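Local coordinates for protein aldehyde reductase YahK (PDB 1UUF) that reduces a wide range of aldehydes to their alcohols, with zinc as cofactor and a strong preference for NADPH over NADH, at residues 161-175 against 324-338. Residues are numbered along the deposited sequence; the frame is centred on the assembly and turned at random.
Sequences LRIRHPQEQLAAVAP and LDFCAEHGIVADIEM
The imidazole of His165 lies between Ala328 on one face and Val173 on the other. Ala328 CA makes a CH-pi contact 3.7 Å from the ring centroid, 18° off the normal; on the opposite side CG2 of Val173 sits over the rim, and Gln169 NE2 lies at the edge, in plane. The guanidinium groups of Arg164 and Arg162 overlap at their rims, 3.5 Å above each other's planes, with water in plane at Arg164's edge. With CG anti to its carbonyl carbon (chi1 -72°), His165 swings its ring toward the last turn of helix 317-330, where Gly331 closes a Schellman motif. An alanine in place of His165 would remove this plate and would probably leave Ala328 and Val173 facing a gap. Val333 CG1 comes obliquely to the imidazole. Helix 317-330 and the chain beyond it return from the nucleotide-binding (Rossmann-type) domain to strand 336-339 in the GroES-like catalytic domain, so the contact bridges the two domains characteristic of zinc-containing alcohol dehydrogenases. Along this return Ala334 N donates to Ala172 O (2.9 Å, 162°). Pro175, near the catalytic zinc ligands Cys60 and Cys178, packs its CB 3.6 Å from CB of Ala334, while Ile336 CD1 and Met338 CE meet Ala171 CB. At the helix side, Leu324 CD1 presses on Leu161 CB at a tight 3.4 Å, and water joins Asp325 OD1, also held by Gln321, to Arg164 NE.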
ATOM      1  N   LEU A 161     -21.168  20.933  -8.556  1.00 11.27           N
ATOM      2  CA  LEU A 161     -21.106  21.135  -7.107  1.00 10.14           C
ATOM      3  C   LEU A 161     -21.650  22.497  -6.705  1.00  9.10           C
ATOM      4  O   LEU A 161     -21.595  23.442  -7.481  1.00 11.13           O
ATOM      5  CB  LEU A 161     -19.657  21.032  -6.622  1.00 10.84           C
ATOM      6  CG  LEU A 161     -18.883  19.717  -6.764  1.00 12.45           C
ATOM      7  CD1 LEU A 161     -19.647  18.601  -6.076  1.00 12.38           C
ATOM      8  CD2 LEU A 161     -18.659  19.390  -8.235  1.00 13.29           C
ATOM      9  N   ARG A 162     -22.159  22.595  -5.479  1.00 10.77           N
ATOM     10  CA  ARG A 162     -22.694  23.857  -4.978  1.00 11.59           C
ATOM     11  C   ARG A 162     -21.646  24.550  -4.109  1.00 11.98           C
ATOM     12  O   ARG A 162     -21.087  23.934  -3.199  1.00 12.00           O
ATOM     13  CB  ARG A 162     -23.955  23.600  -4.143  1.00 13.08           C
ATOM     14  CG  ARG A 162     -24.662  24.862  -3.645  1.00 15.86           C
ATOM     15  CD  ARG A 162     -25.226  25.674  -4.807  1.00 20.28           C
ATOM     16  NE  ARG A 162     -25.980  26.844  -4.361  1.00 21.57           N
ATOM     17  CZ  ARG A 162     -27.173  26.791  -3.775  1.00 21.24           C
ATOM     18  NH1 ARG A 162     -27.762  25.622  -3.561  1.00 22.06           N
ATOM     19  NH2 ARG A 162     -27.777  27.910  -3.395  1.00 21.48           N
ATOM     20  N   ILE A 163     -21.379  25.822  -4.401  1.00  9.80           N
ATOM     21  CA  ILE A 163     -20.417  26.610  -3.634  1.00 10.79           C
ATOM     22  C   ILE A 163     -21.170  27.381  -2.554  1.00 12.81           C
ATOM     23  O   ILE A 163     -22.147  28.073  -2.846  1.00 12.43           O
ATOM     24  CB  ILE A 163     -19.670  27.625  -4.525  1.00 11.00           C
ATOM     25  CG1 ILE A 163     -18.914  26.889  -5.633  1.00 14.12           C
ATOM     26  CG2 ILE A 163     -18.734  28.484  -3.679  1.00 10.89           C
ATOM     27  CD1 ILE A 163     -18.017  25.777  -5.143  1.00 15.13           C
ATOM     28  N   ARG A 164     -20.710  27.252  -1.312  1.00 13.62           N
ATOM     29  CA  ARG A 164     -21.337  27.918  -0.176  1.00 15.50           C
ATOM     30  C   ARG A 164     -20.495  29.070   0.379  1.00 16.33           C
ATOM     31  O   ARG A 164     -20.929  29.784   1.289  1.00 16.83           O
ATOM     32  CB  ARG A 164     -21.616  26.901   0.936  1.00 15.32           C
ATOM     33  CG  ARG A 164     -22.637  25.824   0.566  1.00 20.25           C
ATOM     34  CD  ARG A 164     -24.024  26.413   0.322  1.00 24.32           C
ATOM     35  NE  ARG A 164     -25.014  25.374   0.040  1.00 27.31           N
ATOM     36  CZ  ARG A 164     -26.311  25.600  -0.149  1.00 29.12           C
ATOM     37  NH1 ARG A 164     -26.791  26.836  -0.085  1.00 30.12           N
ATOM     38  NH2 ARG A 164     -27.131  24.590  -0.403  1.00 30.69           N
ATOM     39  N   HIS A 165     -19.293  29.241  -0.160  1.00 14.10           N
ATOM     40  CA  HIS A 165     -18.413  30.330   0.260  1.00 14.67           C
ATOM     41  C   HIS A 165     -19.035  31.644  -0.205  1.00 15.43           C
ATOM     42  O   HIS A 165     -19.841  31.659  -1.136  1.00 16.37           O
ATOM     43  CB  HIS A 165     -17.047  30.226  -0.420  1.00 12.70           C
ATOM     44  CG  HIS A 165     -16.188  29.106   0.076  1.00 12.38           C
ATOM     45  ND1 HIS A 165     -15.023  29.323   0.779  1.00 14.67           N
ATOM     46  CD2 HIS A 165     -16.286  27.766  -0.087  1.00 10.12           C
ATOM     47  CE1 HIS A 165     -14.436  28.163   1.021  1.00  9.42           C
ATOM     48  NE2 HIS A 165     -15.183  27.202   0.506  1.00 15.05           N
ATOM     49  N   PRO A 166     -18.665  32.765   0.436  1.00 16.35           N
ATOM     50  CA  PRO A 166     -19.216  34.061   0.022  1.00 18.08           C
ATOM     51  C   PRO A 166     -18.725  34.317  -1.402  1.00 18.40           C
ATOM     52  O   PRO A 166     -17.616  33.913  -1.751  1.00 18.29           O
ATOM     53  CB  PRO A 166     -18.596  35.032   1.023  1.00 18.37           C
ATOM     54  CG  PRO A 166     -18.428  34.193   2.248  1.00 20.02           C
ATOM     55  CD  PRO A 166     -17.889  32.897   1.682  1.00 16.23           C
ATOM     56  N   GLN A 167     -19.528  34.986  -2.224  1.00 18.99           N
ATOM     57  CA  GLN A 167     -19.126  35.234  -3.606  1.00 20.43           C
ATOM     58  C   GLN A 167     -17.775  35.928  -3.774  1.00 19.72           C
ATOM     59  O   GLN A 167     -17.085  35.710  -4.772  1.00 18.08           O
ATOM     60  CB  GLN A 167     -20.205  36.029  -4.348  1.00 23.76           C
ATOM     61  CG  GLN A 167     -20.435  37.435  -3.831  1.00 29.91           C
ATOM     62  CD  GLN A 167     -21.471  38.188  -4.647  1.00 33.19           C
ATOM     63  OE1 GLN A 167     -21.821  39.325  -4.329  1.00 37.73           O
ATOM     64  NE2 GLN A 167     -21.967  37.556  -5.706  1.00 34.85           N
ATOM     65  N   GLU A 168     -17.387  36.754  -2.806  1.00 19.89           N
ATOM     66  CA  GLU A 168     -16.116  37.462  -2.898  1.00 21.20           C
ATOM     67  C   GLU A 168     -14.922  36.511  -2.894  1.00 19.86           C
ATOM     68  O   GLU A 168     -13.818  36.890  -3.281  1.00 20.65           O
ATOM     69  CB  GLU A 168     -15.973  38.463  -1.749  1.00 26.48           C
ATOM     70  CG  GLU A 168     -15.902  37.833  -0.368  1.00 33.47           C
ATOM     71  CD  GLU A 168     -15.699  38.860   0.732  1.00 38.66           C
ATOM     72  OE1 GLU A 168     -16.559  39.757   0.878  1.00 41.50           O
ATOM     73  OE2 GLU A 168     -14.677  38.774   1.450  1.00 42.05           O
ATOM     74  N   GLN A 169     -15.148  35.276  -2.462  1.00 17.66           N
ATOM     75  CA  GLN A 169     -14.074  34.289  -2.407  1.00 15.24           C
ATOM     76  C   GLN A 169     -14.097  33.266  -3.537  1.00 15.35           C
ATOM     77  O   GLN A 169     -13.325  32.313  -3.519  1.00 13.64           O
ATOM     78  CB  GLN A 169     -14.113  33.547  -1.073  1.00 17.21           C
ATOM     79  CG  GLN A 169     -13.437  34.283   0.065  1.00 18.75           C
ATOM     80  CD  GLN A 169     -13.448  33.482   1.349  1.00 20.96           C
ATOM     81  OE1 GLN A 169     -12.619  33.697   2.233  1.00 23.78           O
ATOM     82  NE2 GLN A 169     -14.394  32.559   1.463  1.00 19.60           N
ATOM     83  N   LEU A 170     -14.972  33.465  -4.518  1.00 13.84           N
ATOM     84  CA  LEU A 170     -15.091  32.527  -5.632  1.00 13.62           C
ATOM     85  C   LEU A 170     -13.786  32.106  -6.296  1.00 13.42           C
ATOM     86  O   LEU A 170     -13.552  30.917  -6.504  1.00 11.99           O
ATOM     87  CB  LEU A 170     -16.023  33.085  -6.709  1.00 15.34           C
ATOM     88  CG  LEU A 170     -17.453  32.553  -6.710  1.00 19.56           C
ATOM     89  CD1 LEU A 170     -18.141  33.018  -7.986  1.00 20.05           C
ATOM     90  CD2 LEU A 170     -17.457  31.029  -6.640  1.00 19.04           C
ATOM     91  N   ALA A 171     -12.946  33.077  -6.643  1.00 11.83           N
ATOM     92  CA  ALA A 171     -11.681  32.777  -7.306  1.00 12.54           C
ATOM     93  C   ALA A 171     -10.788  31.866  -6.475  1.00 12.26           C
ATOM     94  O   ALA A 171     -10.156  30.947  -7.007  1.00 10.78           O
ATOM     95  CB  ALA A 171     -10.939  34.062  -7.626  1.00 13.00           C
ATOM     96  N   ALA A 172     -10.733  32.125  -5.172  1.00  9.74           N
ATOM     97  CA  ALA A 172      -9.898  31.335  -4.271  1.00 11.17           C
ATOM     98  C   ALA A 172     -10.473  29.944  -4.022  1.00 12.14           C
ATOM     99  O   ALA A 172      -9.769  29.051  -3.548  1.00 11.94           O
ATOM    100  CB  ALA A 172      -9.713  32.075  -2.950  1.00 11.85           C
ATOM    101  N   VAL A 173     -11.754  29.765  -4.336  1.00 10.65           N
ATOM    102  CA  VAL A 173     -12.409  28.471  -4.168  1.00 10.90           C
ATOM    103  C   VAL A 173     -12.101  27.550  -5.357  1.00 11.90           C
ATOM    104  O   VAL A 173     -12.064  26.327  -5.222  1.00 10.87           O
ATOM    105  CB  VAL A 173     -13.946  28.651  -4.061  1.00 12.04           C
ATOM    106  CG1 VAL A 173     -14.647  27.303  -4.137  1.00 11.71           C
ATOM    107  CG2 VAL A 173     -14.289  29.355  -2.758  1.00  9.89           C
ATOM    108  N   ALA A 174     -11.863  28.155  -6.517  1.00 11.05           N
ATOM    109  CA  ALA A 174     -11.601  27.407  -7.739  1.00 10.20           C
ATOM    110  C   ALA A 174     -10.655  26.206  -7.613  1.00  9.54           C
ATOM    111  O   ALA A 174     -11.020  25.092  -7.980  1.00  9.17           O
ATOM    112  CB  ALA A 174     -11.108  28.360  -8.832  1.00  9.84           C
ATOM    113  N   PRO A 175      -9.436  26.408  -7.077  1.00 11.43           N
ATOM    114  CA  PRO A 175      -8.489  25.294  -6.939  1.00 10.31           C
ATOM    115  C   PRO A 175      -8.979  24.120  -6.085  1.00 11.62           C
ATOM    116  O   PRO A 175      -8.439  23.017  -6.163  1.00 11.43           O
ATOM    117  CB  PRO A 175      -7.248  25.964  -6.344  1.00 12.37           C
ATOM    118  CG  PRO A 175      -7.349  27.380  -6.848  1.00 10.67           C
ATOM    119  CD  PRO A 175      -8.816  27.670  -6.635  1.00 10.37           C
ATOM    120  N   LEU A 324     -16.314  20.890  -0.180  1.00 10.31           N
ATOM    121  CA  LEU A 324     -16.701  22.279  -0.379  1.00 10.61           C
ATOM    122  C   LEU A 324     -17.483  22.820   0.816  1.00 11.88           C
ATOM    123  O   LEU A 324     -17.267  23.959   1.239  1.00 12.04           O
ATOM    124  CB  LEU A 324     -17.524  22.413  -1.664  1.00 10.94           C
ATOM    125  CG  LEU A 324     -16.677  22.267  -2.932  1.00 10.34           C
ATOM    126  CD1 LEU A 324     -17.569  22.180  -4.157  1.00 11.32           C
ATOM    127  CD2 LEU A 324     -15.723  23.450  -3.047  1.00 11.84           C
ATOM    128  N   ASP A 325     -18.382  22.007   1.364  1.00 12.92           N
ATOM    129  CA  ASP A 325     -19.177  22.424   2.518  1.00 14.15           C
ATOM    130  C   ASP A 325     -18.260  22.638   3.722  1.00 13.76           C
ATOM    131  O   ASP A 325     -18.374  23.636   4.440  1.00 13.46           O
ATOM    132  CB  ASP A 325     -20.231  21.367   2.860  1.00 15.08           C
ATOM    133  CG  ASP A 325     -21.259  21.179   1.756  1.00 19.41           C
ATOM    134  OD1 ASP A 325     -21.370  22.060   0.875  1.00 19.22           O
ATOM    135  OD2 ASP A 325     -21.970  20.150   1.783  1.00 20.08           O
ATOM    136  N   PHE A 326     -17.358  21.685   3.930  1.00 12.90           N
ATOM    137  CA  PHE A 326     -16.383  21.729   5.019  1.00 12.66           C
ATOM    138  C   PHE A 326     -15.528  22.992   4.897  1.00 13.18           C
ATOM    139  O   PHE A 326     -15.324  23.717   5.871  1.00 13.90           O
ATOM    140  CB  PHE A 326     -15.492  20.480   4.945  1.00 12.44           C
ATOM    141  CG  PHE A 326     -14.383  20.444   5.961  1.00 13.89           C
ATOM    142  CD1 PHE A 326     -14.624  20.022   7.265  1.00 15.92           C
ATOM    143  CD2 PHE A 326     -13.089  20.804   5.602  1.00 14.80           C
ATOM    144  CE1 PHE A 326     -13.583  19.956   8.197  1.00 17.48           C
ATOM    145  CE2 PHE A 326     -12.045  20.743   6.523  1.00 15.81           C
ATOM    146  CZ  PHE A 326     -12.293  20.317   7.822  1.00 16.45           C
ATOM    147  N   CYS A 327     -15.027  23.259   3.695  1.00 11.76           N
ATOM    148  CA  CYS A 327     -14.202  24.436   3.475  1.00 11.90           C
ATOM    149  C   CYS A 327     -14.994  25.725   3.667  1.00 10.82           C
ATOM    150  O   CYS A 327     -14.461  26.716   4.164  1.00 12.52           O
ATOM    151  CB  CYS A 327     -13.588  24.401   2.072  1.00  9.54           C
ATOM    152  SG  CYS A 327     -12.296  23.137   1.891  1.00 13.95           S
ATOM    153  N   ALA A 328     -16.266  25.716   3.286  1.00 11.94           N
ATOM    154  CA  ALA A 328     -17.085  26.915   3.444  1.00 12.55           C
ATOM    155  C   ALA A 328     -17.290  27.206   4.927  1.00 15.21           C
ATOM    156  O   ALA A 328     -17.162  28.348   5.373  1.00 15.72           O
ATOM    157  CB  ALA A 328     -18.437  26.734   2.756  1.00 12.80           C
ATOM    158  N   GLU A 329     -17.599  26.169   5.695  1.00 17.59           N
ATOM    159  CA  GLU A 329     -17.830  26.349   7.123  1.00 19.74           C
ATOM    160  C   GLU A 329     -16.571  26.743   7.882  1.00 19.19           C
ATOM    161  O   GLU A 329     -16.652  27.430   8.899  1.00 19.04           O
ATOM    162  CB  GLU A 329     -18.435  25.080   7.737  1.00 23.45           C
ATOM    163  CG  GLU A 329     -17.621  23.819   7.544  1.00 31.46           C
ATOM    164  CD  GLU A 329     -18.209  22.634   8.291  1.00 35.31           C
ATOM    165  OE1 GLU A 329     -19.408  22.342   8.099  1.00 39.33           O
ATOM    166  OE2 GLU A 329     -17.470  21.994   9.069  1.00 38.50           O
ATOM    167  N   HIS A 330     -15.413  26.323   7.384  1.00 17.66           N
ATOM    168  CA  HIS A 330     -14.145  26.636   8.034  1.00 18.83           C
ATOM    169  C   HIS A 330     -13.385  27.805   7.415  1.00 18.72           C
ATOM    170  O   HIS A 330     -12.303  28.160   7.882  1.00 19.18           O
ATOM    171  CB  HIS A 330     -13.255  25.393   8.050  1.00 21.45           C
ATOM    172  CG  HIS A 330     -13.754  24.310   8.955  1.00 23.70           C
ATOM    173  ND1 HIS A 330     -13.572  24.340  10.322  1.00 27.22           N
ATOM    174  CD2 HIS A 330     -14.465  23.188   8.696  1.00 24.49           C
ATOM    175  CE1 HIS A 330     -14.148  23.282  10.864  1.00 26.37           C
ATOM    176  NE2 HIS A 330     -14.698  22.567   9.900  1.00 26.28           N
ATOM    177  N   GLY A 331     -13.949  28.402   6.370  1.00 17.70           N
ATOM    178  CA  GLY A 331     -13.302  29.530   5.720  1.00 17.62           C
ATOM    179  C   GLY A 331     -12.004  29.176   5.023  1.00 16.58           C
ATOM    180  O   GLY A 331     -11.081  29.987   4.940  1.00 18.37           O
ATOM    181  N   ILE A 332     -11.938  27.956   4.507  1.00 15.49           N
ATOM    182  CA  ILE A 332     -10.747  27.485   3.819  1.00 13.63           C
ATOM    183  C   ILE A 332     -10.819  27.736   2.320  1.00 14.04           C
ATOM    184  O   ILE A 332     -11.797  27.379   1.670  1.00 12.88           O
ATOM    185  CB  ILE A 332     -10.557  25.976   4.042  1.00 13.62           C
ATOM    186  CG1 ILE A 332     -10.390  25.698   5.537  1.00 14.66           C
ATOM    187  CG2 ILE A 332      -9.352  25.476   3.248  1.00 14.61           C
ATOM    188  CD1 ILE A 332     -10.401  24.230   5.885  1.00 17.64           C
ATOM    189  N   VAL A 333      -9.777  28.362   1.785  1.00 13.49           N
ATOM    190  CA  VAL A 333      -9.679  28.636   0.357  1.00 12.73           C
ATOM    191  C   VAL A 333      -8.219  28.466  -0.033  1.00 13.23           C
ATOM    192  O   VAL A 333      -7.349  28.352   0.833  1.00 13.71           O
ATOM    193  CB  VAL A 333     -10.110  30.080  -0.004  1.00 13.47           C
ATOM    194  CG1 VAL A 333     -11.554  30.301   0.383  1.00 13.10           C
ATOM    195  CG2 VAL A 333      -9.207  31.089   0.686  1.00 14.45           C
ATOM    196  N   ALA A 334      -7.953  28.446  -1.333  1.00 11.70           N
ATOM    197  CA  ALA A 334      -6.588  28.305  -1.818  1.00 12.65           C
ATOM    198  C   ALA A 334      -5.925  29.676  -1.845  1.00 14.08           C
ATOM    199  O   ALA A 334      -6.611  30.696  -1.906  1.00 15.15           O
ATOM    200  CB  ALA A 334      -6.595  27.714  -3.227  1.00 12.98           C
ATOM    201  N   ASP A 335      -4.596  29.700  -1.773  1.00 14.13           N
ATOM    202  CA  ASP A 335      -3.851  30.955  -1.854  1.00 15.67           C
ATOM    203  C   ASP A 335      -3.584  31.065  -3.348  1.00 14.62           C
ATOM    204  O   ASP A 335      -2.917  30.209  -3.925  1.00 14.75           O
ATOM    205  CB  ASP A 335      -2.539  30.870  -1.077  1.00 17.85           C
ATOM    206  CG  ASP A 335      -2.757  30.603   0.398  1.00 19.80           C
ATOM    207  OD1 ASP A 335      -3.761  31.098   0.948  1.00 23.54           O
ATOM    208  OD2 ASP A 335      -1.922  29.908   1.009  1.00 21.91           O
ATOM    209  N   ILE A 336      -4.091  32.122  -3.968  1.00 14.08           N
ATOM    210  CA  ILE A 336      -3.968  32.246  -5.413  1.00 13.82           C
ATOM    211  C   ILE A 336      -3.349  33.516  -5.963  1.00 15.05           C
ATOM    212  O   ILE A 336      -3.156  34.502  -5.253  1.00 14.58           O
ATOM    213  CB  ILE A 336      -5.358  32.124  -6.065  1.00 14.13           C
ATOM    214  CG1 ILE A 336      -6.197  33.363  -5.721  1.00 15.50           C
ATOM    215  CG2 ILE A 336      -6.075  30.884  -5.546  1.00 13.57           C
ATOM    216  CD1 ILE A 336      -7.540  33.427  -6.427  1.00 15.51           C
ATOM    217  N   GLU A 337      -3.043  33.462  -7.255  1.00 13.97           N
ATOM    218  CA  GLU A 337      -2.520  34.602  -7.987  1.00 15.09           C
ATOM    219  C   GLU A 337      -3.387  34.655  -9.230  1.00 15.14           C
ATOM    220  O   GLU A 337      -3.336  33.758 -10.074  1.00 14.26           O
ATOM    221  CB  GLU A 337      -1.062  34.420  -8.396  1.00 16.62           C
ATOM    222  CG  GLU A 337      -0.514  35.671  -9.074  1.00 18.93           C
ATOM    223  CD  GLU A 337       0.959  35.588  -9.382  1.00 19.71           C
ATOM    224  OE1 GLU A 337       1.699  34.982  -8.577  1.00 20.45           O
ATOM    225  OE2 GLU A 337       1.379  36.149 -10.420  1.00 21.25           O
ATOM    226  N   MET A 338      -4.197  35.702  -9.332  1.00 14.80           N
ATOM    227  CA  MET A 338      -5.098  35.859 -10.463  1.00 16.30           C
ATOM    228  C   MET A 338      -4.350  36.300 -11.716  1.00 15.43           C
ATOM    229  O   MET A 338      -3.474  37.163 -11.655  1.00 14.94           O
ATOM    230  CB  MET A 338      -6.180  36.879 -10.114  1.00 19.61           C
ATOM    231  CG  MET A 338      -7.377  36.859 -11.041  1.00 26.80           C
ATOM    232  SD  MET A 338      -8.692  37.924 -10.433  1.00 35.71           S
ATOM    233  CE  MET A 338      -9.401  36.889  -9.160  1.00 34.38           C
TER
HETATM  234  O   HOH W   1     -20.187  24.127  -0.585  1.00 19.18           O
HETATM  235  O   HOH W   2     -23.972  22.761  -0.234  1.00 22.34           O
HETATM  236  O   HOH W   3     -11.535  32.596   4.714  1.00 31.26           O